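Local coordinates for VirX1 (Cyanophage Syn10, PDB 6QGM), which iodinates diverse substrates and is a viral member of the flavin-dependent tryptophan halogenase family, at residues Met254-Pro259 and Glu312-Arg317; Gly279-Ile284 and Ile290-Cys295; Ala308-His313 and Ala321-Ile326. All coordinates share one frame; numbering follows the deposited sequence.

Contact 1 (Met254-Pro259 and Glu312-Arg317); sequences MATRIP and EHLGER
Arg317, in the turn after helix 303-314, reaches the residue that follows Ile258 of strand 252-258, where its NH1 gives a hydrogen bond to Pro259 O (2.6 Å, N-H...O angle 146°). The donor lies in the plane of the Pro259 carbonyl, and the oxygen in turn sits close to the guanidinium plane, so the two groups meet edge-on. Over the centre of one guanidinium face lies the terminal methyl of Ile258, CD1, 4.0 Å above the plane. The same isoleucine touches the other end of the arginine as well, because its second branch, CG2, is 4.0 Å from Arg317 CB. The two side chains cross at roughly a right angle, with a bend at chi3 (-88°) turning the guanidinium back toward the proline carbonyl. A separate apolar meeting joins Thr256 and Leu314 tip to tip, CG2 of the threonine standing 4.0 Å from CD1 of the leucine. With chi1 at -168° the Thr256 hydroxyl points elsewhere, and its OG1 is hydrogen-bonded to Lys322 O.

Further out, Glu266 forms a salt bridge with Arg317 NH2, and Glu261 adds a long, weak ion pair at NE. The guanidinium is therefore fixed by a carbonyl, an acidic partner and an aliphatic cover together, and the carboxylates probably keep its positive charge well compensated. Gly315, the first residue to leave helical geometry, has a positive phi, and this change of course leads the chain round to Arg317; Gly315 N still bonds to Glu312 O at 3.2 Å. Leu314, one residue earlier, also leans on Thr292 of the next strand. This is an alpha/beta packing, in which the C-terminal end of helix 303-314 and the turn after it rest on a mixed sheet within the tryptophan halogenase fold.

Contact 2 (Gly279-Ile284 and Ile290-Cys295); sequences GWVWNI and IGTGYC
The indole of Trp282 lies flat over the backbone of the opposite strand: Gly293 CA is 3.6 Å from the centroid of its six-membered ring, 12° off the normal, a CH-pi contact. Gly293 N, 3.3 Å above the ring plane, and the carbonyl carbon of Thr292 are on that face too, nearer the rim. Since Gly293 bears no side chain, the ring can settle directly on the main chain. At the ring edge and in its plane is Cys295 SG, 3.6 Å from Trp282 CZ3. The sulfur also approaches the five-membered ring of Trp280 obliquely, so it bridges the two tryptophans on one face of the hairpin. The Trp280 indole N-H is engaged by Glu352 OE1. On the other face, the Tyr294 ring presents its edge to Trp280 O, with CD1 3.5 Å away, while its OH is hydrogen-bonded to Asn278 N; Val281 CG2 packs on Tyr294 CB at 3.9 Å.

Paired backbone bonds close the hairpin at both ends. Trp280 and Cys295 exchange two, and Ile284 and Gly291 another two, of which Ile284 N to Gly291 O spans 2.7 Å. Between them Trp282 N donates to Gly293 O. The chemistry implies a hairpin joined by backbone hydrogen bonds, with the indoles and the Cys295 sulfur packed over one of its faces, which probably shields those bonds from water.

Contact 3 (Ala308-His313 and Ala321-Ile326); sequences AEFREH and AKIFHI
This is a helix-to-loop contact at the margin of the sheet, where Phe310 and Arg311 of helix 303-314 meet Ala321 and Ile323 on the approach to strand 324-327, outermost in the sheet within this chain. Its polar part centres on one carbonyl. Arg311 NH1 donates to Ala321 O (2.9 Å, N-H...O angle 150°), using a lone pair in the carbonyl plane, with the oxygen tilted a little out of the guanidinium plane. Arg311 NH2 adds a weak bond of 3.3 Å to the same Ala321 O, so the contact is a lopsided fork around one acceptor. The arginine chain is extended from CG to NE, which carries its charged end from the helix across to the loop.

Ile323 meets it from the opposite direction. Its CD1 lies over one face of the Arg311 guanidinium, 3.3 Å above the plane and offset toward the rim, and stands 3.4 Å from Arg311 NH2. That same methyl serves the hydrophobic side too, lying 3.8 Å from CD2 of Phe310, the two side chains running past each other in opposite directions. Phe310 has CG anti to the backbone N (chi1 -174°), and the ring leans over the sheet, where it also touches Thr256 and Val281.

In the fold, the contact belongs to a beta-alpha-beta crossover: strand 290-296 runs into helix 303-314, and the chain then returns through 321-326 to the parallel strand 324-327, having passed over strand 252-258, which lies between the two. Beyond the two segments Arg311 has further partners, which probably stabilise its positive charge. Its NH1 also bonds to Gly318 O, and its NH2 forms a salt bridge with OE2 of Glu307, one helical turn back.

Contacts 1 and 3 have centres about 6 Å apart, and contact 2 lies about 9 Å from the first and 10 Å from the third. All three reach the same mixed sheet, in which strands 279-285, 290-296, 252-258 and 324-327 lie side by side in that order. Along the chain contact 2 is nested in the loop closed by contact 1, and contact 3 begins on the helical residues where contact 1 ends, sharing Glu312 and His313. Phe310 of helix 303-314 rests on Val281 and Gly293 of contact 2, and a probable backbone bond between Ala255 O and Phe324 N joins contacts 1 and 3. Together they hold helix 303-314 over strands 279-285, 290-296 and 252-258 and against the approach to strand 324-327.

Contact 1 (Met254-Pro259 and Glu312-Arg317)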
loop_
_atom_site.group_PDB
_atom_site.type_symbol
_atom_site.label_atom_id
_atom_site.label_comp_id
_atom_site.label_asym_id
_atom_site.label_seq_id
_atom_site.Cartn_x
_atom_site.Cartn_y
_atom_site.Cartn_z
ATOM N N MET B 254 -29.543 -25.435 9.330
ATOM C CA MET B 254 -30.969 -25.836 9.340
ATOM C C MET B 254 -31.785 -24.546 9.504
ATOM O O MET B 254 -31.256 -23.572 10.074
ATOM C CB MET B 254 -31.262 -26.850 10.458
ATOM C CG MET B 254 -30.800 -26.407 11.828
ATOM S SD MET B 254 -30.953 -27.671 13.068
ATOM C CE MET B 254 -29.653 -28.796 12.571
ATOM N N ALA B 255 -32.998 -24.509 8.949
ATOM C CA ALA B 255 -33.865 -23.311 8.895
ATOM C C ALA B 255 -35.311 -23.741 9.129
ATOM O O ALA B 255 -35.641 -24.923 8.890
ATOM C CB ALA B 255 -33.685 -22.600 7.580
ATOM N N THR B 256 -36.125 -22.816 9.630
ATOM C CA THR B 256 -37.535 -23.070 9.995
ATOM C C THR B 256 -38.324 -21.757 9.963
ATOM O O THR B 256 -37.713 -20.659 9.842
ATOM C CB THR B 256 -37.608 -23.802 11.346
ATOM O OG1 THR B 256 -38.937 -24.284 11.535
ATOM C CG2 THR B 256 -37.196 -22.948 12.530
ATOM N N ARG B 257 -39.641 -21.894 10.070
ATOM C CA ARG B 257 -40.622 -20.792 10.175
ATOM C C ARG B 257 -41.271 -20.943 11.550
ATOM O O ARG B 257 -41.690 -22.051 11.842
ATOM C CB ARG B 257 -41.624 -20.888 9.024
ATOM C CG ARG B 257 -41.108 -20.394 7.685
ATOM C CD ARG B 257 -42.039 -20.782 6.561
ATOM N NE ARG B 257 -41.279 -20.894 5.317
ATOM C CZ ARG B 257 -41.784 -20.786 4.092
ATOM N NH1 ARG B 257 -43.074 -20.539 3.910
ATOM N NH2 ARG B 257 -40.976 -20.912 3.045
ATOM N N ILE B 258 -41.332 -19.888 12.360
ATOM C CA ILE B 258 -42.109 -19.902 13.625
ATOM C C ILE B 258 -43.227 -18.868 13.532
ATOM O O ILE B 258 -43.020 -17.753 13.044
ATOM C CB ILE B 258 -41.237 -19.751 14.890
ATOM C CG1 ILE B 258 -40.363 -18.498 14.915
ATOM C CG2 ILE B 258 -40.449 -21.026 15.162
ATOM C CD1 ILE B 258 -39.707 -18.290 16.258
ATOM N N PRO B 259 -44.445 -19.207 14.024
ATOM C CA PRO B 259 -45.523 -18.233 14.148
ATOM C C PRO B 259 -45.209 -17.196 15.240
ATOM O O PRO B 259 -44.476 -17.513 16.156
ATOM C CB PRO B 259 -46.733 -19.111 14.510
ATOM C CG PRO B 259 -46.143 -20.278 15.253
ATOM C CD PRO B 259 -44.824 -20.523 14.559
ATOM N N GLU B 312 -34.558 -26.659 21.480
ATOM C CA GLU B 312 -34.437 -26.231 22.901
ATOM C C GLU B 312 -34.382 -24.703 22.929
ATOM O O GLU B 312 -35.148 -24.098 23.694
ATOM C CB GLU B 312 -33.215 -26.865 23.585
ATOM C CG GLU B 312 -33.458 -28.279 24.120
ATOM C CD GLU B 312 -32.301 -28.938 24.873
ATOM O OE1 GLU B 312 -31.116 -28.707 24.503
ATOM O OE2 GLU B 312 -32.583 -29.683 25.837
ATOM N N HIS B 313 -33.529 -24.109 22.095
ATOM C CA HIS B 313 -33.315 -22.645 22.003
ATOM C C HIS B 313 -34.614 -21.938 21.626
ATOM O O HIS B 313 -34.815 -20.823 22.117
ATOM C CB HIS B 313 -32.208 -22.309 21.005
ATOM C CG HIS B 313 -32.124 -20.852 20.698
ATOM N ND1 HIS B 313 -31.576 -19.939 21.579
ATOM C CD2 HIS B 313 -32.543 -20.148 19.627
ATOM C CE1 HIS B 313 -31.673 -18.738 21.065
ATOM N NE2 HIS B 313 -32.254 -18.835 19.864
ATOM N N LEU B 314 -35.458 -22.543 20.786
ATOM C CA LEU B 314 -36.683 -21.881 20.261
ATOM C C LEU B 314 -37.811 -21.941 21.297
ATOM O O LEU B 314 -38.814 -21.265 21.064
ATOM C CB LEU B 314 -37.097 -22.541 18.942
ATOM C CG LEU B 314 -36.174 -22.289 17.752
ATOM C CD1 LEU B 314 -36.655 -23.039 16.515
ATOM C CD2 LEU B 314 -36.046 -20.804 17.454
ATOM N N GLY B 315 -37.664 -22.712 22.380
ATOM C CA GLY B 315 -38.730 -22.938 23.380
ATOM C C GLY B 315 -39.918 -23.691 22.799
ATOM O O GLY B 315 -39.694 -24.491 21.899
ATOM N N GLU B 316 -41.138 -23.427 23.279
ATOM C CA GLU B 316 -42.369 -24.197 22.933
ATOM C C GLU B 316 -42.507 -24.333 21.409
ATOM O O GLU B 316 -42.873 -25.439 20.961
ATOM C CB GLU B 316 -43.616 -23.545 23.541
ATOM C CG GLU B 316 -43.582 -23.515 25.061
ATOM C CD GLU B 316 -44.639 -24.345 25.772
ATOM O OE1 GLU B 316 -45.159 -25.310 25.160
ATOM O OE2 GLU B 316 -44.958 -24.007 26.950
ATOM N N ARG B 317 -42.195 -23.272 20.652
ATOM C CA ARG B 317 -42.322 -23.238 19.165
ATOM C C ARG B 317 -41.247 -24.118 18.507
ATOM O O ARG B 317 -41.355 -24.386 17.310
ATOM C CB ARG B 317 -42.241 -21.797 18.659
ATOM C CG ARG B 317 -43.315 -20.915 19.272
ATOM C CD ARG B 317 -43.363 -19.528 18.674
ATOM N NE ARG B 317 -42.460 -18.617 19.358
ATOM C CZ ARG B 317 -42.356 -17.311 19.105
ATOM N NH1 ARG B 317 -43.099 -16.733 18.171
ATOM N NH2 ARG B 317 -41.495 -16.579 19.788
#

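Contact 2 (Gly279-Ile284 and Ile290-Cys295)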
loop_
_atom_site.group_PDB
_atom_site.type_symbol
_atom_site.label_atom_id
_atom_site.label_comp_id
_atom_site.label_asym_id
_atom_site.label_seq_id
_atom_site.Cartn_x
_atom_site.Cartn_y
_atom_site.Cartn_z
ATOM N N GLY B 279 -22.220 -22.658 16.872
ATOM C CA GLY B 279 -22.518 -21.672 15.812
ATOM C C GLY B 279 -23.397 -20.553 16.329
ATOM O O GLY B 279 -23.123 -20.044 17.438
ATOM N N TRP B 280 -24.417 -20.174 15.566
ATOM C CA TRP B 280 -25.322 -19.041 15.905
ATOM C C TRP B 280 -26.663 -19.228 15.177
ATOM O O TRP B 280 -26.686 -19.888 14.127
ATOM C CB TRP B 280 -24.639 -17.702 15.579
ATOM C CG TRP B 280 -24.490 -17.498 14.116
ATOM C CD1 TRP B 280 -23.531 -18.030 13.312
ATOM C CD2 TRP B 280 -25.371 -16.765 13.257
ATOM N NE1 TRP B 280 -23.742 -17.665 12.015
ATOM C CE2 TRP B 280 -24.869 -16.895 11.947
ATOM C CE3 TRP B 280 -26.521 -15.997 13.460
ATOM C CZ2 TRP B 280 -25.484 -16.289 10.857
ATOM C CZ3 TRP B 280 -27.115 -15.380 12.379
ATOM C CH2 TRP B 280 -26.610 -15.538 11.097
ATOM N N VAL B 281 -27.737 -18.695 15.755
ATOM C CA VAL B 281 -29.121 -18.747 15.207
ATOM C C VAL B 281 -29.524 -17.335 14.773
ATOM O O VAL B 281 -29.314 -16.390 15.563
ATOM C CB VAL B 281 -30.093 -19.348 16.242
ATOM C CG1 VAL B 281 -31.550 -19.043 15.950
ATOM C CG2 VAL B 281 -29.872 -20.833 16.359
ATOM N N TRP B 282 -30.030 -17.197 13.544
ATOM C CA TRP B 282 -30.590 -15.923 13.012
ATOM C C TRP B 282 -32.085 -15.859 13.333
ATOM O O TRP B 282 -32.721 -16.931 13.389
ATOM C CB TRP B 282 -30.319 -15.749 11.508
ATOM C CG TRP B 282 -31.095 -16.645 10.591
ATOM C CD1 TRP B 282 -32.400 -16.503 10.216
ATOM C CD2 TRP B 282 -30.588 -17.785 9.878
ATOM N NE1 TRP B 282 -32.749 -17.498 9.346
ATOM C CE2 TRP B 282 -31.656 -18.293 9.109
ATOM C CE3 TRP B 282 -29.347 -18.428 9.820
ATOM C CZ2 TRP B 282 -31.519 -19.420 8.296
ATOM C CZ3 TRP B 282 -29.210 -19.541 9.012
ATOM C CH2 TRP B 282 -30.284 -20.032 8.269
ATOM N N ASN B 283 -32.578 -14.646 13.586
ATOM C CA ASN B 283 -34.008 -14.311 13.787
ATOM C C ASN B 283 -34.361 -13.202 12.785
ATOM O O ASN B 283 -33.785 -12.108 12.880
ATOM C CB ASN B 283 -34.288 -13.938 15.245
ATOM C CG ASN B 283 -35.762 -13.863 15.550
ATOM O OD1 ASN B 283 -36.309 -14.787 16.148
ATOM N ND2 ASN B 283 -36.420 -12.799 15.095
ATOM N N ILE B 284 -35.234 -13.500 11.829
ATOM C CA ILE B 284 -35.660 -12.555 10.757
ATOM C C ILE B 284 -37.168 -12.355 10.860
ATOM O O ILE B 284 -37.936 -13.209 10.443
ATOM C CB ILE B 284 -35.194 -13.071 9.385
ATOM C CG1 ILE B 284 -33.670 -13.046 9.306
ATOM C CG2 ILE B 284 -35.816 -12.269 8.258
ATOM C CD1 ILE B 284 -33.117 -13.760 8.102
ATOM N N ILE B 290 -41.819 -15.328 11.908
ATOM C CA ILE B 290 -40.351 -15.215 12.145
ATOM C C ILE B 290 -39.657 -16.327 11.354
ATOM O O ILE B 290 -40.057 -17.490 11.527
ATOM C CB ILE B 290 -40.025 -15.319 13.647
ATOM C CG1 ILE B 290 -40.794 -14.293 14.481
ATOM C CG2 ILE B 290 -38.522 -15.229 13.892
ATOM C CD1 ILE B 290 -40.789 -14.604 15.962
ATOM N N GLY B 291 -38.682 -15.982 10.514
ATOM C CA GLY B 291 -37.732 -16.939 9.915
ATOM C C GLY B 291 -36.514 -17.098 10.809
ATOM O O GLY B 291 -35.989 -16.056 11.252
ATOM N N THR B 292 -36.088 -18.335 11.084
ATOM C CA THR B 292 -34.991 -18.651 12.043
ATOM C C THR B 292 -34.218 -19.895 11.594
ATOM O O THR B 292 -34.859 -20.834 11.097
ATOM C CB THR B 292 -35.554 -18.898 13.447
ATOM O OG1 THR B 292 -36.548 -17.919 13.737
ATOM C CG2 THR B 292 -34.494 -18.903 14.521
ATOM N N GLY B 293 -32.894 -19.905 11.774
ATOM C CA GLY B 293 -32.023 -21.056 11.445
ATOM C C GLY B 293 -30.757 -21.095 12.291
ATOM O O GLY B 293 -30.367 -20.042 12.812
ATOM N N TYR B 294 -30.162 -22.285 12.432
ATOM C CA TYR B 294 -28.865 -22.545 13.095
ATOM C C TYR B 294 -27.809 -22.698 11.997
ATOM O O TYR B 294 -27.992 -23.584 11.146
ATOM C CB TYR B 294 -28.983 -23.815 13.947
ATOM C CG TYR B 294 -27.917 -24.063 14.993
ATOM C CD1 TYR B 294 -26.798 -23.244 15.132
ATOM C CD2 TYR B 294 -28.008 -25.158 15.825
ATOM C CE1 TYR B 294 -25.825 -23.503 16.083
ATOM C CE2 TYR B 294 -27.047 -25.424 16.789
ATOM C CZ TYR B 294 -25.958 -24.591 16.922
ATOM O OH TYR B 294 -25.025 -24.841 17.874
ATOM N N CYS B 295 -26.780 -21.841 11.980
ATOM C CA CYS B 295 -25.494 -22.089 11.273
ATOM C C CYS B 295 -24.541 -22.765 12.253
ATOM O O CYS B 295 -24.283 -22.147 13.299
ATOM C CB CYS B 295 -24.832 -20.805 10.802
ATOM S SG CYS B 295 -25.643 -20.111 9.350
#

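Contact 3 (Ala308-His313 and Ala321-Ile326)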
loop_
_atom_site.group_PDB
_atom_site.type_symbol
_atom_site.label_atom_id
_atom_site.label_comp_id
_atom_site.label_asym_id
_atom_site.label_seq_id
_atom_site.Cartn_x
_atom_site.Cartn_y
_atom_site.Cartn_z
ATOM N N ALA B 308 -31.499 -30.669 18.255
ATOM C CA ALA B 308 -31.986 -30.730 19.649
ATOM C C ALA B 308 -31.668 -29.385 20.328
ATOM O O ALA B 308 -32.568 -28.795 20.951
ATOM C CB ALA B 308 -31.375 -31.922 20.347
ATOM N N GLU B 309 -30.424 -28.922 20.188
ATOM C CA GLU B 309 -29.961 -27.551 20.552
ATOM C C GLU B 309 -30.958 -26.501 20.049
ATOM O O GLU B 309 -31.437 -25.702 20.876
ATOM C CB GLU B 309 -28.614 -27.257 19.895
ATOM C CG GLU B 309 -27.423 -27.286 20.825
ATOM C CD GLU B 309 -26.190 -26.716 20.143
ATOM O OE1 GLU B 309 -26.058 -25.452 20.144
ATOM O OE2 GLU B 309 -25.394 -27.529 19.561
ATOM N N PHE B 310 -31.241 -26.510 18.741
ATOM C CA PHE B 310 -32.024 -25.472 18.015
ATOM C C PHE B 310 -33.458 -25.416 18.548
ATOM O O PHE B 310 -33.941 -24.315 18.860
ATOM C CB PHE B 310 -31.974 -25.724 16.507
ATOM C CG PHE B 310 -32.612 -24.643 15.663
ATOM C CD1 PHE B 310 -32.418 -23.296 15.941
ATOM C CD2 PHE B 310 -33.378 -24.976 14.558
ATOM C CE1 PHE B 310 -33.004 -22.318 15.153
ATOM C CE2 PHE B 310 -33.966 -23.997 13.769
ATOM C CZ PHE B 310 -33.772 -22.668 14.062
ATOM N N ARG B 311 -34.098 -26.583 18.659
ATOM C CA ARG B 311 -35.482 -26.743 19.197
ATOM C C ARG B 311 -35.525 -26.251 20.649
ATOM O O ARG B 311 -36.447 -25.487 20.964
ATOM C CB ARG B 311 -35.950 -28.197 19.090
ATOM C CG ARG B 311 -36.216 -28.644 17.668
ATOM C CD ARG B 311 -36.747 -30.048 17.566
ATOM N NE ARG B 311 -36.810 -30.445 16.167
ATOM C CZ ARG B 311 -37.791 -30.112 15.328
ATOM N NH1 ARG B 311 -38.814 -29.371 15.732
ATOM N NH2 ARG B 311 -37.742 -30.526 14.076
ATOM N N GLU B 312 -34.558 -26.659 21.480
ATOM C CA GLU B 312 -34.437 -26.231 22.901
ATOM C C GLU B 312 -34.382 -24.703 22.929
ATOM O O GLU B 312 -35.148 -24.098 23.694
ATOM C CB GLU B 312 -33.215 -26.865 23.585
ATOM C CG GLU B 312 -33.458 -28.279 24.120
ATOM C CD GLU B 312 -32.301 -28.938 24.873
ATOM O OE1 GLU B 312 -31.116 -28.707 24.503
ATOM O OE2 GLU B 312 -32.583 -29.683 25.837
ATOM N N HIS B 313 -33.529 -24.109 22.095
ATOM C CA HIS B 313 -33.315 -22.645 22.003
ATOM C C HIS B 313 -34.614 -21.938 21.626
ATOM O O HIS B 313 -34.815 -20.823 22.117
ATOM C CB HIS B 313 -32.208 -22.309 21.005
ATOM C CG HIS B 313 -32.124 -20.852 20.698
ATOM N ND1 HIS B 313 -31.576 -19.939 21.579
ATOM C CD2 HIS B 313 -32.543 -20.148 19.627
ATOM C CE1 HIS B 313 -31.673 -18.738 21.065
ATOM N NE2 HIS B 313 -32.254 -18.835 19.864
ATOM N N ALA B 321 -41.958 -27.149 15.103
ATOM C CA ALA B 321 -41.294 -26.440 13.981
ATOM C C ALA B 321 -40.825 -27.453 12.939
ATOM O O ALA B 321 -40.115 -28.396 13.306
ATOM C CB ALA B 321 -40.133 -25.615 14.486
ATOM N N LYS B 322 -41.214 -27.265 11.677
ATOM C CA LYS B 322 -40.679 -28.028 10.521
ATOM C C LYS B 322 -39.303 -27.446 10.160
ATOM O O LYS B 322 -39.247 -26.257 9.827
ATOM C CB LYS B 322 -41.690 -27.945 9.379
ATOM C CG LYS B 322 -41.447 -28.841 8.182
ATOM C CD LYS B 322 -42.626 -28.768 7.231
ATOM C CE LYS B 322 -42.520 -29.687 6.022
ATOM N NZ LYS B 322 -43.048 -29.058 4.781
ATOM N N ILE B 323 -38.251 -28.265 10.239
ATOM C CA ILE B 323 -36.822 -27.862 10.064
ATOM C C ILE B 323 -36.295 -28.472 8.763
ATOM O O ILE B 323 -36.443 -29.709 8.572
ATOM C CB ILE B 323 -35.967 -28.286 11.278
ATOM C CG1 ILE B 323 -36.478 -27.625 12.563
ATOM C CG2 ILE B 323 -34.488 -28.015 11.043
ATOM C CD1 ILE B 323 -35.632 -27.889 13.773
ATOM N N PHE B 324 -35.716 -27.614 7.907
ATOM C CA PHE B 324 -35.119 -27.976 6.602
ATOM C C PHE B 324 -33.600 -27.803 6.690
ATOM O O PHE B 324 -33.167 -26.659 6.887
ATOM C CB PHE B 324 -35.788 -27.152 5.494
ATOM C CG PHE B 324 -37.219 -27.557 5.210
ATOM C CD1 PHE B 324 -37.543 -28.873 4.862
ATOM C CD2 PHE B 324 -38.268 -26.673 5.431
ATOM C CE1 PHE B 324 -38.857 -29.256 4.651
ATOM C CE2 PHE B 324 -39.583 -27.057 5.224
ATOM C CZ PHE B 324 -39.870 -28.341 4.825
ATOM N N HIS B 325 -32.840 -28.881 6.492
ATOM C CA HIS B 325 -31.355 -28.908 6.488
ATOM C C HIS B 325 -30.835 -28.513 5.112
ATOM O O HIS B 325 -31.292 -29.061 4.119
ATOM C CB HIS B 325 -30.833 -30.291 6.893
ATOM C CG HIS B 325 -31.208 -30.619 8.290
ATOM N ND1 HIS B 325 -32.443 -31.124 8.605
ATOM C CD2 HIS B 325 -30.556 -30.447 9.461
ATOM C CE1 HIS B 325 -32.547 -31.253 9.902
ATOM N NE2 HIS B 325 -31.399 -30.871 10.456
ATOM N N ILE B 326 -29.894 -27.581 5.093
ATOM C CA ILE B 326 -29.248 -27.078 3.857
ATOM C C ILE B 326 -27.759 -27.395 3.967
ATOM O O ILE B 326 -27.150 -27.223 5.066
ATOM C CB ILE B 326 -29.506 -25.582 3.639
ATOM C CG1 ILE B 326 -30.924 -25.165 4.035
ATOM C CG2 ILE B 326 -29.207 -25.241 2.190
ATOM C CD1 ILE B 326 -31.006 -23.781 4.672
#